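Putative transcription regulator (Lactobacillus plantarum WCFS1, PDB 3COL) probably acts as a DNA-binding transcription regulator of the TetR family, working as a dimer of all-helical subunits. Local coordinates at residues Y92-Y97 with Y180-I185; I22-G27 with I110-A115; K14-V19 with I58-A63. All blocks are in the same frame, centred on the assembly; numbering follows the deposited sequence.

Contact 1 (Y92-Y97 with Y180-I185); sequences YVQQVY and YTFGDI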
loop_
_atom_site.group_PDB
_atom_site.type_symbol
_atom_site.label_atom_id
_atom_site.label_comp_id
_atom_site.label_asym_id
_atom_site.label_seq_id
_atom_site.Cartn_x
_atom_site.Cartn_y
_atom_site.Cartn_z
ATOM N N TYR A 92 3.148 -19.698 2.646
ATOM C CA TYR A 92 2.976 -18.607 1.683
ATOM C C TYR A 92 3.469 -17.263 2.209
ATOM O O TYR A 92 4.233 -16.573 1.552
ATOM C CB TYR A 92 1.510 -18.514 1.223
ATOM C CG TYR A 92 1.240 -17.305 0.364
ATOM C CD1 TYR A 92 1.892 -17.128 -0.850
ATOM C CD2 TYR A 92 0.367 -16.325 0.794
ATOM C CE1 TYR A 92 1.648 -15.995 -1.623
ATOM C CE2 TYR A 92 0.135 -15.203 0.047
ATOM C CZ TYR A 92 0.782 -15.047 -1.153
ATOM O OH TYR A 92 0.514 -13.922 -1.904
ATOM N N VAL A 93 2.992 -16.872 3.384
ATOM C CA VAL A 93 3.321 -15.589 3.928
ATOM C C VAL A 93 4.816 -15.532 4.259
ATOM O O VAL A 93 5.442 -14.494 4.114
ATOM C CB VAL A 93 2.453 -15.258 5.171
ATOM C CG1 VAL A 93 2.817 -13.874 5.724
ATOM C CG2 VAL A 93 0.958 -15.294 4.795
ATOM N N GLN A 94 5.386 -16.641 4.710
ATOM C CA GLN A 94 6.816 -16.643 5.007
ATOM C C GLN A 94 7.675 -16.425 3.743
ATOM O O GLN A 94 8.677 -15.698 3.781
ATOM C CB GLN A 94 7.215 -17.903 5.761
ATOM C CG GLN A 94 8.705 -18.110 5.879
ATOM C CD GLN A 94 9.027 -18.741 7.172
ATOM O OE1 GLN A 94 8.455 -19.781 7.535
ATOM N NE2 GLN A 94 9.917 -18.108 7.922
ATOM N N GLN A 95 7.282 -17.043 2.635
ATOM C CA GLN A 95 7.917 -16.766 1.332
ATOM C C GLN A 95 7.785 -15.288 0.874
ATOM O O GLN A 95 8.773 -14.664 0.484
ATOM C CB GLN A 95 7.366 -17.727 0.261
ATOM C CG GLN A 95 8.007 -17.593 -1.136
ATOM C CD GLN A 95 9.548 -17.548 -1.118
ATOM O OE1 GLN A 95 10.210 -18.242 -0.332
ATOM N NE2 GLN A 95 10.118 -16.731 -2.007
ATOM N N VAL A 96 6.586 -14.720 0.930
ATOM C CA VAL A 96 6.399 -13.275 0.558
ATOM C C VAL A 96 7.330 -12.403 1.408
ATOM O O VAL A 96 7.999 -11.512 0.907
ATOM C CB VAL A 96 4.912 -12.821 0.698
ATOM C CG1 VAL A 96 4.737 -11.288 0.357
ATOM C CG2 VAL A 96 3.982 -13.654 -0.152
ATOM N N TYR A 97 7.377 -12.694 2.701
ATOM C CA TYR A 97 8.247 -12.016 3.663
ATOM C C TYR A 97 9.720 -12.101 3.290
ATOM O O TYR A 97 10.385 -11.061 3.165
ATOM C CB TYR A 97 7.990 -12.587 5.066
ATOM C CG TYR A 97 8.820 -12.027 6.187
ATOM C CD1 TYR A 97 8.379 -10.929 6.929
ATOM C CD2 TYR A 97 10.049 -12.630 6.535
ATOM C CE1 TYR A 97 9.173 -10.413 8.000
ATOM C CE2 TYR A 97 10.839 -12.141 7.601
ATOM C CZ TYR A 97 10.392 -11.030 8.325
ATOM O OH TYR A 97 11.181 -10.531 9.359
ATOM N N TYR A 180 12.966 -7.427 14.314
ATOM C CA TYR A 180 11.773 -8.302 14.418
ATOM C C TYR A 180 11.983 -9.566 13.651
ATOM O O TYR A 180 12.707 -9.578 12.664
ATOM C CB TYR A 180 10.517 -7.589 13.859
ATOM C CG TYR A 180 10.254 -6.313 14.622
ATOM C CD1 TYR A 180 9.574 -6.335 15.867
ATOM C CD2 TYR A 180 10.730 -5.081 14.124
ATOM C CE1 TYR A 180 9.373 -5.161 16.588
ATOM C CE2 TYR A 180 10.525 -3.898 14.835
ATOM C CZ TYR A 180 9.855 -3.934 16.041
ATOM O OH TYR A 180 9.678 -2.731 16.695
ATOM N N THR A 181 11.353 -10.642 14.097
ATOM C CA THR A 181 11.466 -11.916 13.427
ATOM C C THR A 181 10.241 -12.088 12.545
ATOM O O THR A 181 9.280 -11.291 12.621
ATOM C CB THR A 181 11.496 -13.054 14.449
ATOM O OG1 THR A 181 10.301 -12.991 15.232
ATOM C CG2 THR A 181 12.720 -12.924 15.368
ATOM N N PHE A 182 10.285 -13.090 11.674
ATOM C CA PHE A 182 9.112 -13.413 10.899
ATOM C C PHE A 182 7.968 -13.708 11.880
ATOM O O PHE A 182 6.858 -13.329 11.636
ATOM C CB PHE A 182 9.360 -14.628 9.996
ATOM C CG PHE A 182 8.074 -15.199 9.407
ATOM C CD1 PHE A 182 7.385 -14.491 8.428
ATOM C CD2 PHE A 182 7.564 -16.415 9.847
ATOM C CE1 PHE A 182 6.173 -14.982 7.890
ATOM C CE2 PHE A 182 6.345 -16.926 9.298
ATOM C CZ PHE A 182 5.660 -16.194 8.322
ATOM N N GLY A 183 8.255 -14.421 12.972
ATOM C CA GLY A 183 7.248 -14.748 13.953
ATOM C C GLY A 183 6.566 -13.480 14.486
ATOM O O GLY A 183 5.359 -13.464 14.693
ATOM N N ASP A 184 7.340 -12.437 14.774
ATOM C CA ASP A 184 6.737 -11.186 15.292
ATOM C C ASP A 184 5.745 -10.553 14.279
ATOM O O ASP A 184 4.644 -10.127 14.653
ATOM C CB ASP A 184 7.800 -10.135 15.624
ATOM C CG ASP A 184 8.745 -10.577 16.727
ATOM O OD1 ASP A 184 8.308 -11.307 17.650
ATOM O OD2 ASP A 184 9.928 -10.184 16.652
ATOM N N ILE A 185 6.171 -10.453 13.021
ATOM C CA ILE A 185 5.365 -9.823 11.981
ATOM C C ILE A 185 4.180 -10.714 11.598
ATOM O O ILE A 185 3.048 -10.228 11.408
ATOM C CB ILE A 185 6.240 -9.529 10.739
ATOM C CG1 ILE A 185 7.490 -8.699 11.100
ATOM C CG2 ILE A 185 5.396 -8.901 9.600
ATOM C CD1 ILE A 185 7.181 -7.361 11.858
HETATM O O HOH W 1 12.639 -8.774 10.190
#

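Contact 2 (I22-G27 with I110-A115); sequences IILAEG and IQQIKA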
loop_
_atom_site.group_PDB
_atom_site.type_symbol
_atom_site.label_atom_id
_atom_site.label_comp_id
_atom_site.label_asym_id
_atom_site.label_seq_id
_atom_site.Cartn_x
_atom_site.Cartn_y
_atom_site.Cartn_z
ATOM N N ILE A 22 13.025 4.056 -13.467
ATOM C CA ILE A 22 12.113 5.150 -13.841
ATOM C C ILE A 22 10.800 5.084 -13.038
ATOM O O ILE A 22 10.331 6.094 -12.481
ATOM C CB ILE A 22 11.808 5.134 -15.378
ATOM C CG1 ILE A 22 13.079 5.443 -16.183
ATOM C CG2 ILE A 22 10.682 6.131 -15.720
ATOM C CD1 ILE A 22 12.958 5.082 -17.689
ATOM N N ILE A 23 10.215 3.894 -12.972
ATOM C CA ILE A 23 9.028 3.687 -12.137
ATOM C C ILE A 23 9.262 4.177 -10.698
ATOM O O ILE A 23 8.421 4.875 -10.137
ATOM C CB ILE A 23 8.536 2.199 -12.185
ATOM C CG1 ILE A 23 8.051 1.858 -13.617
ATOM C CG2 ILE A 23 7.426 1.926 -11.128
ATOM C CD1 ILE A 23 7.603 0.404 -13.825
ATOM N N LEU A 24 10.409 3.830 -10.106
ATOM C CA LEU A 24 10.685 4.238 -8.729
ATOM C C LEU A 24 10.828 5.756 -8.611
ATOM O O LEU A 24 10.357 6.341 -7.640
ATOM C CB LEU A 24 11.915 3.525 -8.179
ATOM C CG LEU A 24 11.790 2.014 -7.954
ATOM C CD1 LEU A 24 13.140 1.450 -7.544
ATOM C CD2 LEU A 24 10.749 1.703 -6.883
ATOM N N ALA A 25 11.461 6.382 -9.604
ATOM C CA ALA A 25 11.692 7.839 -9.619
ATOM C C ALA A 25 10.475 8.667 -10.086
ATOM O O ALA A 25 10.188 9.716 -9.514
ATOM C CB ALA A 25 12.922 8.186 -10.477
ATOM N N GLU A 26 9.786 8.215 -11.137
ATOM C CA GLU A 26 8.695 9.024 -11.706
ATOM C C GLU A 26 7.336 8.331 -11.800
ATOM O O GLU A 26 6.382 8.920 -12.322
ATOM C CB GLU A 26 9.063 9.582 -13.076
ATOM C CG GLU A 26 10.450 10.173 -13.195
ATOM C CD GLU A 26 10.789 10.478 -14.642
ATOM O OE1 GLU A 26 11.888 10.090 -15.109
ATOM O OE2 GLU A 26 9.937 11.091 -15.322
ATOM N N GLY A 27 7.234 7.110 -11.277
ATOM C CA GLY A 27 6.038 6.307 -11.480
ATOM C C GLY A 27 5.927 5.765 -12.902
ATOM O O GLY A 27 6.719 6.125 -13.788
ATOM N N ILE A 110 5.591 -3.124 -7.986
ATOM C CA ILE A 110 4.305 -3.798 -8.247
ATOM C C ILE A 110 3.145 -2.877 -7.867
ATOM O O ILE A 110 2.229 -2.663 -8.652
ATOM C CB ILE A 110 4.188 -5.134 -7.468
ATOM C CG1 ILE A 110 5.173 -6.191 -8.020
ATOM C CG2 ILE A 110 2.707 -5.715 -7.474
ATOM C CD1 ILE A 110 5.384 -7.377 -7.100
ATOM N N GLN A 111 3.199 -2.343 -6.646
ATOM C CA GLN A 111 2.139 -1.509 -6.125
ATOM C C GLN A 111 1.930 -0.297 -7.016
ATOM O O GLN A 111 0.779 0.076 -7.337
ATOM C CB GLN A 111 2.478 -1.096 -4.690
ATOM C CG GLN A 111 1.605 0.044 -4.169
ATOM C CD GLN A 111 1.516 0.019 -2.665
ATOM O OE1 GLN A 111 2.431 0.482 -1.963
ATOM N NE2 GLN A 111 0.415 -0.530 -2.148
ATOM N N GLN A 112 3.030 0.328 -7.429
ATOM C CA GLN A 112 2.958 1.494 -8.316
ATOM C C GLN A 112 2.322 1.175 -9.661
ATOM O O GLN A 112 1.492 1.942 -10.151
ATOM C CB GLN A 112 4.349 2.089 -8.557
ATOM C CG GLN A 112 4.722 3.222 -7.621
ATOM C CD GLN A 112 6.175 3.621 -7.753
ATOM O OE1 GLN A 112 7.074 2.788 -7.607
ATOM N NE2 GLN A 112 6.419 4.900 -8.004
ATOM N N ILE A 113 2.738 0.065 -10.269
ATOM C CA ILE A 113 2.173 -0.361 -11.560
ATOM C C ILE A 113 0.676 -0.664 -11.388
ATOM O O ILE A 113 -0.141 -0.194 -12.169
ATOM C CB ILE A 113 2.917 -1.571 -12.164
ATOM C CG1 ILE A 113 4.377 -1.190 -12.442
ATOM C CG2 ILE A 113 2.221 -2.013 -13.460
ATOM C CD1 ILE A 113 5.240 -2.322 -12.954
ATOM N N LYS A 114 0.334 -1.424 -10.347
ATOM C CA LYS A 114 -1.064 -1.712 -10.028
ATOM C C LYS A 114 -1.932 -0.458 -9.835
ATOM O O LYS A 114 -3.048 -0.374 -10.369
ATOM C CB LYS A 114 -1.143 -2.634 -8.816
ATOM C CG LYS A 114 -1.153 -4.089 -9.188
ATOM C CD LYS A 114 -1.205 -4.968 -7.955
ATOM C CE LYS A 114 -2.142 -6.173 -8.206
ATOM N NZ LYS A 114 -1.980 -7.361 -7.259
ATOM N N ALA A 115 -1.419 0.525 -9.105
ATOM C CA ALA A 115 -2.124 1.809 -8.909
ATOM C C ALA A 115 -2.498 2.509 -10.217
ATOM O O ALA A 115 -3.566 3.111 -10.314
ATOM C CB ALA A 115 -1.304 2.746 -8.019
#

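Contact 3 (K14-V19 with I58-A63); sequences KIQDAV and IDSVYA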
loop_
_atom_site.group_PDB
_atom_site.type_symbol
_atom_site.label_atom_id
_atom_site.label_comp_id
_atom_site.label_asym_id
_atom_site.label_seq_id
_atom_site.Cartn_x
_atom_site.Cartn_y
_atom_site.Cartn_z
ATOM N N LYS A 14 18.958 -5.322 -18.833
ATOM C CA LYS A 14 19.338 -3.901 -18.771
ATOM C C LYS A 14 18.149 -2.988 -19.018
ATOM O O LYS A 14 17.980 -1.966 -18.334
ATOM C CB LYS A 14 20.442 -3.571 -19.785
ATOM C CG LYS A 14 21.820 -4.125 -19.398
ATOM C CD LYS A 14 22.352 -3.390 -18.161
ATOM C CE LYS A 14 23.414 -4.182 -17.389
ATOM N NZ LYS A 14 24.068 -3.310 -16.365
ATOM N N ILE A 15 17.329 -3.353 -19.994
ATOM C CA ILE A 15 16.104 -2.588 -20.266
ATOM C C ILE A 15 15.066 -2.639 -19.148
ATOM O O ILE A 15 14.533 -1.601 -18.742
ATOM C CB ILE A 15 15.491 -2.973 -21.619
ATOM C CG1 ILE A 15 16.401 -2.474 -22.768
ATOM C CG2 ILE A 15 14.134 -2.344 -21.743
ATOM C CD1 ILE A 15 16.189 -3.184 -24.081
ATOM N N GLN A 16 14.783 -3.841 -18.635
ATOM C CA GLN A 16 13.888 -3.980 -17.506
ATOM C C GLN A 16 14.386 -3.232 -16.252
ATOM O O GLN A 16 13.607 -2.587 -15.556
ATOM C CB GLN A 16 13.719 -5.456 -17.187
ATOM C CG GLN A 16 12.996 -6.252 -18.260
ATOM C CD GLN A 16 12.992 -7.740 -17.931
ATOM O OE1 GLN A 16 14.023 -8.320 -17.635
ATOM N NE2 GLN A 16 11.828 -8.345 -17.959
ATOM N N ASP A 17 15.686 -3.311 -15.977
ATOM C CA ASP A 17 16.266 -2.563 -14.852
ATOM C C ASP A 17 16.051 -1.067 -15.026
ATOM O O ASP A 17 15.701 -0.377 -14.069
ATOM C CB ASP A 17 17.747 -2.861 -14.701
ATOM C CG ASP A 17 18.006 -4.224 -14.119
ATOM O OD1 ASP A 17 17.033 -4.903 -13.678
ATOM O OD2 ASP A 17 19.189 -4.609 -14.074
ATOM N N ALA A 18 16.260 -0.573 -16.242
ATOM C CA ALA A 18 16.003 0.852 -16.557
ATOM C C ALA A 18 14.524 1.285 -16.336
ATOM O O ALA A 18 14.262 2.310 -15.721
ATOM C CB ALA A 18 16.416 1.136 -17.969
ATOM N N VAL A 19 13.570 0.493 -16.837
ATOM C CA VAL A 19 12.129 0.724 -16.597
ATOM C C VAL A 19 11.844 0.766 -15.098
ATOM O O VAL A 19 11.114 1.633 -14.638
ATOM C CB VAL A 19 11.237 -0.376 -17.281
ATOM C CG1 VAL A 19 9.730 -0.223 -16.932
ATOM C CG2 VAL A 19 11.431 -0.356 -18.813
ATOM N N ILE A 58 6.406 -1.647 -19.320
ATOM C CA ILE A 58 5.795 -1.707 -17.980
ATOM C C ILE A 58 5.313 -3.150 -17.661
ATOM O O ILE A 58 5.568 -3.677 -16.558
ATOM C CB ILE A 58 4.607 -0.692 -17.897
ATOM C CG1 ILE A 58 5.130 0.772 -17.901
ATOM C CG2 ILE A 58 3.727 -0.958 -16.670
ATOM C CD1 ILE A 58 4.042 1.834 -18.342
ATOM N N ASP A 59 4.599 -3.760 -18.605
ATOM C CA ASP A 59 4.034 -5.074 -18.395
ATOM C C ASP A 59 5.147 -6.077 -18.120
ATOM O O ASP A 59 4.965 -6.985 -17.329
ATOM C CB ASP A 59 3.217 -5.551 -19.604
ATOM C CG ASP A 59 1.894 -4.798 -19.769
ATOM O OD1 ASP A 59 1.549 -3.981 -18.880
ATOM O OD2 ASP A 59 1.218 -5.012 -20.806
ATOM N N SER A 60 6.287 -5.907 -18.810
ATOM C CA SER A 60 7.447 -6.801 -18.658
ATOM C C SER A 60 8.026 -6.733 -17.242
ATOM O O SER A 60 8.292 -7.764 -16.608
ATOM C CB SER A 60 8.514 -6.492 -19.705
ATOM O OG SER A 60 9.661 -7.317 -19.520
ATOM N N VAL A 61 8.195 -5.521 -16.736
ATOM C CA VAL A 61 8.642 -5.335 -15.362
ATOM C C VAL A 61 7.598 -5.825 -14.340
ATOM O O VAL A 61 7.956 -6.432 -13.317
ATOM C CB VAL A 61 9.065 -3.867 -15.083
ATOM C CG1 VAL A 61 9.366 -3.668 -13.594
ATOM C CG2 VAL A 61 10.283 -3.495 -15.982
ATOM N N TYR A 62 6.326 -5.556 -14.599
ATOM C CA TYR A 62 5.260 -6.132 -13.741
ATOM C C TYR A 62 5.401 -7.663 -13.607
ATOM O O TYR A 62 5.456 -8.182 -12.480
ATOM C CB TYR A 62 3.858 -5.747 -14.211
ATOM C CG TYR A 62 2.766 -6.138 -13.194
ATOM C CD1 TYR A 62 2.626 -5.447 -12.005
ATOM C CD2 TYR A 62 1.914 -7.222 -13.435
ATOM C CE1 TYR A 62 1.667 -5.801 -11.079
ATOM C CE2 TYR A 62 0.952 -7.594 -12.514
ATOM C CZ TYR A 62 0.836 -6.877 -11.340
ATOM O OH TYR A 62 -0.125 -7.240 -10.417
ATOM N N ALA A 63 5.494 -8.372 -14.743
ATOM C CA ALA A 63 5.554 -9.825 -14.733
ATOM C C ALA A 63 6.857 -10.340 -14.097
ATOM O O ALA A 63 6.833 -11.339 -13.398
ATOM C CB ALA A 63 5.367 -10.400 -16.149
#

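Contact 1 (Y92-Y97 with Y180-I185)
F182 presents its edge to the face of Y97, an edge-to-face pair with centroids 5.2 Å apart and planes at 66°. The nearest approach is at one corner, F182 CD1 standing 3.6 Å from Y97 CG. Q94 covers one face of the F182 ring, its CB 3.4 Å from CZ. Because the Q94 chain bends at chi2 (145°), its amide is carried back across the same ring, the two planes 21° apart and NE2 3.5 Å from F182 CD2. F182 stands at the start of helix 182-193, which opens with a capping box: D184 N donates to T181 OG1, and T181 N to D184 OD2 at 3.0 Å. In what is probably the regulatory domain of this TetR-family chain, F182 reaches helix 85-102 from just past the box. F182 CA also lies over a face of the Y97 ring, a CH-pi contact, while I185 CG1 comes within 3.9 Å of Y97 CE1. A serine in place of Y97 would probably leave the F182 edge without its aromatic partner and open a gap beside I185. V93 CG1 also approaches F182 CE1, and V93 packs on F186 and I189 farther along helix 182-193.

Contact 2 (I22-G27 with I110-A115)
I23 meets I113 through the ends of their side chains, CD1 to CD1 at 3.7 Å, and this is the close apolar part of the contact. The two chains cross at about a right angle; with CG1 of I23 anti to its carbonyl carbon (chi1 -65°) and an extended chi2, the terminal methyl is carried across to helix 106-117. V31 packs on I23 and I58 on I113, so the methyl pair belongs to a wider apolar core in which the N-terminal helix of the TetR-type DNA-binding region leans on a helix of the regulatory body. The local axes come within 10.2 Å at a crossing angle of 70°.

The other half rests on an amide among largely apolar neighbours and is less settled. Q112 was modelled in two conformers, so its contacts describe one of them. In that conformer its side chain runs past I23, OE1 lying 3.6 Å from I23 CG2 and 3.9 Å from L24 CD2, while NE2 approaches I23 O and stands 3.8 Å from G27 CA. Q112 is partly exposed, with a glycerol, probably from crystallisation, about 5 Å away. The helix ends at E26, and G27 follows with a positive phi that favours glycine.

I23 O accepts G27 N at 2.8 Å within its helix and so probably does not rely on the amide, although Q112 covers the most surface here.

Contact 3 (K14-V19 with I58-A63)
Q16 NE2 donates to S60 OG at 2.9 Å, with an N-H...O angle of 150°, the hydrogen bond between the two segments. It ties together helices 11-26 and 54-67, which in the TetR fold frame the helix-turn-helix of the DNA-binding domain; here that element is most likely helices 33-40 and 44-48. The hydroxyl is tilted somewhat from the amide plane of Q16, and the bond itself is moderately bent. Both ends are placed by their torsions: the glutamine is extended beyond CG, which carries its amide out to the neighbouring helix, and OG of S60 lies anti to the backbone N (chi1 177°), where it meets the incoming donor.

Beside this polar link the helices cross at close to a right angle, -94°, their local axes 9.3 Å apart, and the meeting point is filled by valines. V19 and V61 run alongside each other, pointing opposite ways. V61 CG2 lies 3.5 Å from Q16 O and 4.1 Å from Q16 CB. V36 and L57 also pack on V19, while I109 of helix 106-117 covers V61, so the pair is enclosed in the domain core. On the more polar flank, D17 forms a salt bridge with R64, a second tie from helix 11-26 to helix 54-67. The closest apolar approach is V19 CG1 to V61 CG2 at 3.5 Å, tighter than usual van der Waals contact.

How the contacts relate
Contacts 2 and 3 form one continuous packed region: both draw on helix 11-26, their centres are 11 Å apart, and they join where helix 106-117 lies against helix 54-67. There I113 CG2 is 3.7 Å from I58 CG2, and I110 and K114 also pack on Y62. As in other TetR-family proteins, this is where the DNA-binding and regulatory domains probably meet. Contact 1 lies across the chain's centre, about 24 Å from contact 2 and 27 Å from contact 3 between centres. Helices 85-102 and 106-117 follow each other in the chain and carry one segment each of contacts 1 and 2, whose nearest atoms are about 8 Å apart; both contacts touch the second subunit.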